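Local coordinates for protein HI1317 (Haemophilus influenzae, PDB 1JOV) that probably interconverts the alpha and beta anomers of D-glucose 6-phosphate, as a member of the glucose-6-phosphate 1-epimerase family, at residues A[75-80]-A[135-140]; A[144-149]-A[250-255]; A[198-203]-A[218-223]. One frame throughout, in Å; residues are numbered along the deposited sequence.

How the interactions relate
In this all-beta fold a seven-stranded and an eight-stranded antiparallel sheet pack together. Interaction 1 joins edge strand 75-76 of the first sheet to strand 133-139 of the second; interaction 2, about 7 Å away between centres, pairs the neighbouring strands 145-154 and 244-251 of the first. Cys76 N and Phe80 N bond to Ala148 O and Gln146 OE1 between them. Interaction 3, nested within the chain loop that interaction 2 closes, sets the start of strand 201-206 (second sheet) against that of 222-227, neighbour of 244-251. Its centre is about 13 Å from that of interaction 2; where they touch, Arg251 NH1 bonds to Asn219 O. Interactions 1 and 3 thus join the sheets near predicted active-site residues His150 and Glu248.

Interaction 1: residues A[75-80]-A[135-140]; sequences ICYPWF and LTFTHY
Tyr77 lays one face of its ring against the tip of Phe137 and carries its hydroxyl on to the imidazole of His139, so that the three rings form an aromatic cluster. Phe137 CZ sits over the Tyr77 ring, displaced toward its rim, and comes within 3.2 Å of Tyr77 CD1. The two side chains cross at about a right angle, but their ring planes are inclined at 59°, which makes the pair oblique, neither a stack nor a T-shaped contact. On the opposite face of the tyrosine, Pro78 CB lies over the ring centre, consistent with the cis peptide bond that precedes the proline. The phenol is thus held between Phe137 CZ on one face and Pro78 CB on the other. Its polar end is fixed by a short hydrogen bond, 2.6 Å from Tyr77 OH to His139 ND1, in which either atom could be the donor. The hydroxyl meets the imidazole at its edge, in the ring plane, and the nitrogen likewise lies near the plane of the phenol. With CG anti to the backbone N (chi1 172°), Tyr77 extends toward strand 133-139 and can touch both Phe137 and His139. His139 is also tethered at its other nitrogen, where NE2 makes a weak hydrogen bond to Glu143 O. Two residues earlier than the tyrosine, Ile75 uses its CG2 branch, 3.5 Å from Phe137 CD1 and obliquely placed against that ring. The contact is buried and bridges two sheets: residues 75-76 form an edge strand hydrogen-bonded to strand 145-154, whereas strand 133-139 lies beside 121-129 and 261-268. Phe137 also touches Ala123 and Leu262 on those two strands, and Ile75 packs on Leu149 of strand 145-154.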
loop_
_atom_site.group_PDB
_atom_site.type_symbol
_atom_site.label_atom_id
_atom_site.label_comp_id
_atom_site.label_asym_id
_atom_site.label_seq_id
_atom_site.Cartn_x
_atom_site.Cartn_y
_atom_site.Cartn_z
ATOM N N ILE A 75 2.952 -3.721 3.771
ATOM C CA ILE A 75 2.452 -3.730 5.148
ATOM C C ILE A 75 3.607 -3.502 6.102
ATOM O O ILE A 75 4.510 -4.383 6.115
ATOM C CB ILE A 75 1.807 -5.142 5.420
ATOM C CG1 ILE A 75 0.669 -5.568 4.427
ATOM C CG2 ILE A 75 1.325 -5.292 6.895
ATOM C CD1 ILE A 75 -0.441 -4.603 4.521
ATOM N N CYS A 76 3.680 -2.319 6.708
ATOM C CA CYS A 76 4.758 -2.082 7.699
ATOM C C CYS A 76 4.260 -2.524 9.062
ATOM O O CYS A 76 3.218 -1.998 9.492
ATOM C CB CYS A 76 5.074 -0.589 7.689
ATOM S SG CYS A 76 5.379 0.033 6.015
ATOM N N TYR A 77 4.931 -3.449 9.699
ATOM C CA TYR A 77 4.462 -4.051 10.937
ATOM C C TYR A 77 5.536 -4.985 11.445
ATOM O O TYR A 77 6.105 -5.677 10.591
ATOM C CB TYR A 77 3.185 -4.867 10.592
ATOM C CG TYR A 77 2.691 -5.698 11.714
ATOM C CD1 TYR A 77 1.855 -5.163 12.719
ATOM C CD2 TYR A 77 2.994 -7.051 11.779
ATOM C CE1 TYR A 77 1.356 -6.000 13.710
ATOM C CE2 TYR A 77 2.542 -7.845 12.754
ATOM C CZ TYR A 77 1.679 -7.332 13.776
ATOM O OH TYR A 77 1.198 -8.149 14.804
ATOM N N PRO A 78 5.786 -5.040 12.754
ATOM C CA PRO A 78 5.077 -4.315 13.841
ATOM C C PRO A 78 5.734 -3.026 14.307
ATOM O O PRO A 78 5.417 -2.528 15.398
ATOM C CB PRO A 78 5.087 -5.359 14.978
ATOM C CG PRO A 78 6.524 -6.046 14.835
ATOM C CD PRO A 78 6.706 -6.050 13.311
ATOM N N TRP A 79 6.684 -2.526 13.540
ATOM C CA TRP A 79 7.278 -1.229 13.815
ATOM C C TRP A 79 7.300 -0.488 12.486
ATOM O O TRP A 79 7.314 -1.123 11.427
ATOM C CB TRP A 79 8.728 -1.261 14.418
ATOM C CG TRP A 79 9.843 -1.873 13.591
ATOM C CD1 TRP A 79 10.748 -1.237 12.728
ATOM C CD2 TRP A 79 10.246 -3.231 13.669
ATOM N NE1 TRP A 79 11.639 -2.172 12.257
ATOM C CE2 TRP A 79 11.359 -3.393 12.827
ATOM C CE3 TRP A 79 9.777 -4.359 14.389
ATOM C CZ2 TRP A 79 11.985 -4.633 12.670
ATOM C CZ3 TRP A 79 10.380 -5.568 14.188
ATOM C CH2 TRP A 79 11.484 -5.697 13.355
ATOM N N PHE A 80 7.391 0.848 12.573
ATOM C CA PHE A 80 7.355 1.739 11.440
ATOM C C PHE A 80 8.698 2.398 11.230
ATOM O O PHE A 80 9.299 2.905 12.190
ATOM C CB PHE A 80 6.295 2.840 11.634
ATOM C CG PHE A 80 6.157 3.762 10.450
ATOM C CD1 PHE A 80 5.470 3.340 9.317
ATOM C CD2 PHE A 80 6.688 5.066 10.433
ATOM C CE1 PHE A 80 5.371 4.144 8.158
ATOM C CE2 PHE A 80 6.546 5.883 9.306
ATOM C CZ PHE A 80 5.873 5.412 8.179
ATOM N N LEU A 135 -8.767 -2.407 1.626
ATOM C CA LEU A 135 -7.731 -3.225 2.194
ATOM C C LEU A 135 -7.636 -2.998 3.722
ATOM O O LEU A 135 -7.450 -1.858 4.143
ATOM C CB LEU A 135 -6.454 -2.780 1.531
ATOM C CG LEU A 135 -5.241 -3.612 1.759
ATOM C CD1 LEU A 135 -4.245 -3.401 0.636
ATOM C CD2 LEU A 135 -4.617 -3.295 3.097
ATOM N N THR A 136 -7.768 -4.031 4.502
ATOM C CA THR A 136 -7.747 -3.910 5.973
ATOM C C THR A 136 -6.672 -4.801 6.544
ATOM O O THR A 136 -6.533 -5.937 6.088
ATOM C CB THR A 136 -9.074 -4.398 6.571
ATOM O OG1 THR A 136 -10.130 -3.583 6.078
ATOM C CG2 THR A 136 -9.042 -4.316 8.082
ATOM N N PHE A 137 -5.917 -4.296 7.492
ATOM C CA PHE A 137 -4.900 -5.057 8.176
ATOM C C PHE A 137 -5.316 -5.223 9.644
ATOM O O PHE A 137 -5.715 -4.238 10.246
ATOM C CB PHE A 137 -3.501 -4.358 8.146
ATOM C CG PHE A 137 -2.455 -4.947 9.061
ATOM C CD1 PHE A 137 -1.641 -5.976 8.622
ATOM C CD2 PHE A 137 -2.290 -4.526 10.381
ATOM C CE1 PHE A 137 -0.688 -6.574 9.464
ATOM C CE2 PHE A 137 -1.353 -5.101 11.237
ATOM C CZ PHE A 137 -0.536 -6.138 10.786
ATOM N N THR A 138 -5.230 -6.427 10.233
ATOM C CA THR A 138 -5.545 -6.636 11.648
ATOM C C THR A 138 -4.383 -7.318 12.270
ATOM O O THR A 138 -3.841 -8.332 11.760
ATOM C CB THR A 138 -6.779 -7.575 11.824
ATOM O OG1 THR A 138 -7.870 -7.018 11.035
ATOM C CG2 THR A 138 -7.206 -7.589 13.349
ATOM N N HIS A 139 -4.120 -6.875 13.481
ATOM C CA HIS A 139 -3.044 -7.340 14.324
ATOM C C HIS A 139 -3.515 -8.346 15.384
ATOM O O HIS A 139 -4.424 -8.018 16.114
ATOM C CB HIS A 139 -2.589 -6.053 15.053
ATOM C CG HIS A 139 -1.736 -6.243 16.248
ATOM N ND1 HIS A 139 -0.609 -7.037 16.287
ATOM C CD2 HIS A 139 -1.827 -5.664 17.476
ATOM C CE1 HIS A 139 -0.041 -6.911 17.482
ATOM N NE2 HIS A 139 -0.795 -6.140 18.232
ATOM N N TYR A 140 -2.872 -9.506 15.456
ATOM C CA TYR A 140 -3.183 -10.474 16.475
ATOM C C TYR A 140 -1.967 -10.781 17.318
ATOM O O TYR A 140 -1.849 -11.863 17.919
ATOM C CB TYR A 140 -3.719 -11.756 15.837
ATOM C CG TYR A 140 -5.095 -11.516 15.206
ATOM C CD1 TYR A 140 -6.202 -11.191 15.964
ATOM C CD2 TYR A 140 -5.241 -11.640 13.843
ATOM C CE1 TYR A 140 -7.432 -10.973 15.319
ATOM C CE2 TYR A 140 -6.430 -11.435 13.206
ATOM C CZ TYR A 140 -7.532 -11.090 13.928
ATOM O OH TYR A 140 -8.737 -10.869 13.309
#

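Interaction 2: residues A[144-149]-A[250-255]; sequences SAQAAL and ARIHHL
The side-chain amide of Gln146 meets Ile252 O at its edge, 5° out of the amide plane, through a nearly straight hydrogen bond of 2.9 Å from NE2 (168° at the hydrogen). Gln146 OE1 accepts from Phe80 N, so both ends of the amide are held and its rotation is fixed. The Arg251 guanidinium has His254 CD2 over one face, while its edge engages the corner of its own segment: NE bonds to His254 O and NH2 to Leu255 O, each 2.9 Å. Both nitrogens approach from above the carbonyl planes. NH1 reaches Asn219 O and NH2 forms a salt bridge with Glu260, holding the bent arginine chain across the turn. Ala147 and Arg251 form an antiparallel hydrogen-bonded pair, 2.9 Å from Arg251 N to Ala147 O and 3.1 Å from Ala147 N to Arg251 O. Next along, Ala148 and Ala250 are a non-hydrogen-bonded pair with their CB atoms 3.9 Å apart. At the outer end Leu255 CD1 presses tightly on Ser144 CB. This is an antiparallel beta ladder ending at a chain corner, in a sheet of the aldose 1-epimerase fold whose two paired strands carry the predicted active-site residues His150 and Glu248.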
loop_
_atom_site.group_PDB
_atom_site.type_symbol
_atom_site.label_atom_id
_atom_site.label_comp_id
_atom_site.label_asym_id
_atom_site.label_seq_id
_atom_site.Cartn_x
_atom_site.Cartn_y
_atom_site.Cartn_z
ATOM N N SER A 144 1.618 -4.422 21.819
ATOM C CA SER A 144 1.142 -3.289 21.063
ATOM C C SER A 144 2.052 -3.114 19.872
ATOM O O SER A 144 3.252 -3.344 19.953
ATOM C CB SER A 144 1.094 -2.021 21.910
ATOM O OG SER A 144 0.802 -2.333 23.262
ATOM N N ALA A 145 1.499 -2.712 18.773
ATOM C CA ALA A 145 2.262 -2.574 17.538
ATOM C C ALA A 145 1.968 -1.321 16.745
ATOM O O ALA A 145 0.870 -0.736 16.849
ATOM C CB ALA A 145 2.034 -3.775 16.649
ATOM N N GLN A 146 2.918 -0.930 15.922
ATOM C CA GLN A 146 2.667 0.079 14.904
ATOM C C GLN A 146 2.363 -0.636 13.599
ATOM O O GLN A 146 2.786 -1.765 13.394
ATOM C CB GLN A 146 3.917 0.906 14.695
ATOM C CG GLN A 146 4.450 1.643 15.931
ATOM C CD GLN A 146 5.758 2.358 15.586
ATOM O OE1 GLN A 146 6.791 1.681 15.337
ATOM N NE2 GLN A 146 5.774 3.689 15.693
ATOM N N ALA A 147 1.611 0.022 12.711
ATOM C CA ALA A 147 1.410 -0.567 11.402
ATOM C C ALA A 147 1.166 0.537 10.423
ATOM O O ALA A 147 0.774 1.694 10.768
ATOM C CB ALA A 147 0.244 -1.494 11.453
ATOM N N ALA A 148 1.347 0.258 9.154
ATOM C CA ALA A 148 1.077 1.241 8.123
ATOM C C ALA A 148 0.861 0.503 6.828
ATOM O O ALA A 148 1.520 -0.494 6.543
ATOM C CB ALA A 148 2.215 2.242 7.975
ATOM N N LEU A 149 -0.056 1.006 6.028
ATOM C CA LEU A 149 -0.362 0.578 4.694
ATOM C C LEU A 149 0.355 1.603 3.847
ATOM O O LEU A 149 -0.147 2.702 3.652
ATOM C CB LEU A 149 -1.848 0.490 4.408
ATOM C CG LEU A 149 -2.672 -0.090 5.555
ATOM C CD1 LEU A 149 -4.164 0.150 5.318
ATOM C CD2 LEU A 149 -2.391 -1.567 5.725
ATOM N N ALA A 250 -1.794 5.084 8.581
ATOM C CA ALA A 250 -0.852 4.632 9.579
ATOM C C ALA A 250 -1.277 4.738 11.054
ATOM O O ALA A 250 -2.122 5.531 11.377
ATOM C CB ALA A 250 0.443 5.398 9.493
ATOM N N ARG A 251 -0.683 3.900 11.881
ATOM C CA ARG A 251 -0.884 3.856 13.328
ATOM C C ARG A 251 0.547 3.883 13.828
ATOM O O ARG A 251 1.178 2.819 14.034
ATOM C CB ARG A 251 -1.698 2.637 13.763
ATOM C CG ARG A 251 -3.214 2.798 13.469
ATOM C CD ARG A 251 -3.883 3.697 14.602
ATOM N NE ARG A 251 -4.075 2.940 15.840
ATOM C CZ ARG A 251 -5.123 2.226 16.091
ATOM N NH1 ARG A 251 -6.011 2.139 15.232
ATOM N NH2 ARG A 251 -5.249 1.538 17.236
ATOM N N ILE A 252 1.062 5.094 14.023
ATOM C CA ILE A 252 2.448 5.262 14.412
ATOM C C ILE A 252 2.578 5.628 15.904
ATOM O O ILE A 252 3.422 5.041 16.635
ATOM C CB ILE A 252 3.134 6.359 13.515
ATOM C CG1 ILE A 252 3.296 5.897 12.053
ATOM C CG2 ILE A 252 4.453 6.740 14.033
ATOM C CD1 ILE A 252 3.569 7.008 11.058
ATOM N N HIS A 253 1.798 6.656 16.291
ATOM C CA HIS A 253 1.859 7.109 17.705
ATOM C C HIS A 253 0.670 6.559 18.521
ATOM O O HIS A 253 0.769 6.538 19.758
ATOM C CB HIS A 253 1.871 8.649 17.765
ATOM C CG HIS A 253 3.013 9.269 17.042
ATOM N ND1 HIS A 253 4.311 8.875 17.283
ATOM C CD2 HIS A 253 3.062 10.152 16.026
ATOM C CE1 HIS A 253 5.119 9.539 16.479
ATOM N NE2 HIS A 253 4.392 10.333 15.718
ATOM N N HIS A 254 -0.383 6.124 17.870
ATOM C CA HIS A 254 -1.490 5.466 18.534
ATOM C C HIS A 254 -1.267 4.013 18.177
ATOM O O HIS A 254 -1.474 3.617 17.045
ATOM C CB HIS A 254 -2.844 5.995 18.087
ATOM C CG HIS A 254 -4.024 5.339 18.858
ATOM N ND1 HIS A 254 -3.944 5.037 20.206
ATOM C CD2 HIS A 254 -5.242 4.930 18.446
ATOM C CE1 HIS A 254 -5.062 4.462 20.585
ATOM N NE2 HIS A 254 -5.867 4.372 19.546
ATOM N N LEU A 255 -0.822 3.195 19.150
ATOM C CA LEU A 255 -0.520 1.765 18.830
ATOM C C LEU A 255 -1.729 0.933 18.560
ATOM O O LEU A 255 -2.871 1.348 18.903
ATOM C CB LEU A 255 0.257 1.159 19.953
ATOM C CG LEU A 255 1.630 1.797 20.228
ATOM C CD1 LEU A 255 2.454 0.993 21.291
ATOM C CD2 LEU A 255 2.416 1.975 18.975
#

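Interaction 3: residues A[198-203]-A[218-223]; sequences ENMQNQ and HNASQF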
loop_
_atom_site.group_PDB
_atom_site.type_symbol
_atom_site.label_atom_id
_atom_site.label_comp_id
_atom_site.label_asym_id
_atom_site.label_seq_id
_atom_site.Cartn_x
_atom_site.Cartn_y
_atom_site.Cartn_z
ATOM N N GLU A 198 -6.678 13.918 11.204
ATOM C CA GLU A 198 -7.825 14.628 11.735
ATOM C C GLU A 198 -9.107 14.162 11.098
ATOM O O GLU A 198 -10.088 13.846 11.772
ATOM C CB GLU A 198 -7.635 16.134 11.527
ATOM C CG GLU A 198 -6.459 16.725 12.298
ATOM C CD GLU A 198 -6.485 16.367 13.776
ATOM O OE1 GLU A 198 -7.331 15.538 14.183
ATOM O OE2 GLU A 198 -5.648 16.906 14.537
ATOM N N ASN A 199 -9.119 14.181 9.783
ATOM C CA ASN A 199 -10.292 13.786 9.000
ATOM C C ASN A 199 -9.873 12.520 8.259
ATOM O O ASN A 199 -8.762 12.468 7.767
ATOM C CB ASN A 199 -10.603 14.916 8.018
ATOM C CG ASN A 199 -11.503 14.496 6.838
ATOM O OD1 ASN A 199 -12.362 13.620 6.952
ATOM N ND2 ASN A 199 -11.319 15.171 5.700
ATOM N N MET A 200 -10.769 11.557 8.118
ATOM C CA MET A 200 -10.369 10.272 7.502
ATOM C C MET A 200 -10.411 10.222 5.977
ATOM O O MET A 200 -10.144 9.163 5.384
ATOM C CB MET A 200 -11.195 9.143 8.105
ATOM C CG MET A 200 -10.878 8.964 9.586
ATOM S SD MET A 200 -9.150 8.488 9.970
ATOM C CE MET A 200 -9.284 6.829 9.715
ATOM N N GLN A 201 -10.725 11.349 5.331
ATOM C CA GLN A 201 -10.711 11.387 3.878
ATOM C C GLN A 201 -9.695 12.380 3.326
ATOM O O GLN A 201 -9.565 13.496 3.818
ATOM C CB GLN A 201 -12.117 11.644 3.344
ATOM C CG GLN A 201 -13.154 10.680 3.891
ATOM C CD GLN A 201 -14.443 10.711 3.090
ATOM O OE1 GLN A 201 -14.401 10.711 1.861
ATOM N NE2 GLN A 201 -15.588 10.741 3.778
ATOM N N ASN A 202 -8.950 11.957 2.341
ATOM C CA ASN A 202 -8.037 12.832 1.625
ATOM C C ASN A 202 -8.038 12.306 0.213
ATOM O O ASN A 202 -8.464 11.181 -0.023
ATOM C CB ASN A 202 -6.648 12.873 2.238
ATOM C CG ASN A 202 -6.254 11.532 2.802
ATOM O OD1 ASN A 202 -6.207 10.538 2.089
ATOM N ND2 ASN A 202 -5.955 11.516 4.106
ATOM N N GLN A 203 -7.574 13.112 -0.714
ATOM C CA GLN A 203 -7.656 12.641 -2.095
ATOM C C GLN A 203 -6.491 13.145 -2.906
ATOM O O GLN A 203 -5.797 14.070 -2.499
ATOM C CB GLN A 203 -9.052 12.841 -2.714
ATOM C CG GLN A 203 -9.651 14.191 -2.674
ATOM C CD GLN A 203 -10.275 14.540 -1.335
ATOM O OE1 GLN A 203 -10.937 13.710 -0.674
ATOM N NE2 GLN A 203 -10.068 15.773 -0.923
ATOM N N HIS A 218 -9.758 4.197 7.688
ATOM C CA HIS A 218 -10.474 3.843 8.940
ATOM C C HIS A 218 -9.466 3.526 10.033
ATOM O O HIS A 218 -8.503 2.817 9.800
ATOM C CB HIS A 218 -11.404 2.662 8.779
ATOM C CG HIS A 218 -12.354 2.933 7.624
ATOM N ND1 HIS A 218 -13.543 3.608 7.784
ATOM C CD2 HIS A 218 -12.274 2.591 6.309
ATOM C CE1 HIS A 218 -14.163 3.676 6.607
ATOM N NE2 HIS A 218 -13.421 3.055 5.705
ATOM N N ASN A 219 -9.703 4.059 11.205
ATOM C CA ASN A 219 -8.801 3.807 12.335
ATOM C C ASN A 219 -7.336 4.225 12.197
ATOM O O ASN A 219 -6.506 3.703 12.928
ATOM C CB ASN A 219 -8.875 2.356 12.812
ATOM C CG ASN A 219 -10.247 1.973 13.190
ATOM O OD1 ASN A 219 -10.983 2.776 13.804
ATOM N ND2 ASN A 219 -10.636 0.758 12.849
ATOM N N ALA A 220 -7.059 5.211 11.314
ATOM C CA ALA A 220 -5.723 5.745 11.154
ATOM C C ALA A 220 -5.486 6.738 12.289
ATOM O O ALA A 220 -6.419 7.407 12.712
ATOM C CB ALA A 220 -5.543 6.399 9.796
ATOM N N SER A 221 -4.267 6.891 12.703
ATOM C CA SER A 221 -3.943 7.934 13.648
ATOM C C SER A 221 -3.016 8.931 12.941
ATOM O O SER A 221 -3.036 10.116 13.280
ATOM C CB SER A 221 -3.325 7.371 14.932
ATOM O OG SER A 221 -2.229 6.524 14.634
ATOM N N GLN A 222 -2.230 8.454 11.985
ATOM C CA GLN A 222 -1.230 9.248 11.267
ATOM C C GLN A 222 -1.404 9.017 9.766
ATOM O O GLN A 222 -1.849 7.929 9.353
ATOM C CB GLN A 222 0.220 8.927 11.575
ATOM C CG GLN A 222 0.751 9.655 12.841
ATOM C CD GLN A 222 -0.027 9.253 14.084
ATOM O OE1 GLN A 222 -0.500 10.089 14.875
ATOM N NE2 GLN A 222 -0.163 7.980 14.253
ATOM N N PHE A 223 -1.062 9.983 8.956
ATOM C CA PHE A 223 -1.048 9.838 7.496
ATOM C C PHE A 223 0.331 10.300 7.067
ATOM O O PHE A 223 0.715 11.423 7.363
ATOM C CB PHE A 223 -2.096 10.687 6.738
ATOM C CG PHE A 223 -3.518 10.311 6.919
ATOM C CD1 PHE A 223 -3.916 8.976 6.723
ATOM C CD2 PHE A 223 -4.487 11.265 7.243
ATOM C CE1 PHE A 223 -5.221 8.588 6.896
ATOM C CE2 PHE A 223 -5.805 10.896 7.425
ATOM C CZ PHE A 223 -6.152 9.565 7.259
#
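Apolar contact is carried by Met200, whose CE lies 3.8 Å from Ala220 CB, brought there by a chain folded back at both chi2 and chi3 (-62° and -83°). The same methyl packs on the main chain, 3.2 Å from Ala220 N and close to Asn219 N. The sulfur makes a Met-aromatic contact with Phe223: Met200 SD is 4.2 Å from Phe223 CZ, but oblique to the ring. Polar groups meet this ring from two directions. Asn202 ND2 lies over one face, offset toward the rim and 3.4 Å from Phe223 CE2, with its amide plane at 86° to the ring. Asn199 O approaches the edge in plane, 3.4 Å from the same CE2. The amide's own hydrogen bond goes outside the two segments: Asn202 OD1 pairs with His217 NE2. Opposite Ala250 the chain takes an extra residue at Ser221-Gln222, a classic beta bulge. The contact joins strand 201-206 of the eight-stranded sheet to strand 222-227 of the seven-stranded one, the Phe223 side chain about 6 Å from that of predicted active-site Glu248. With no hydrogen bond between the segments, cohesion probably rests on dispersion, with amide nitrogen over a pi face and carbonyl oxygen near the more positive C-H edge, consistent with weak electrostatic attraction.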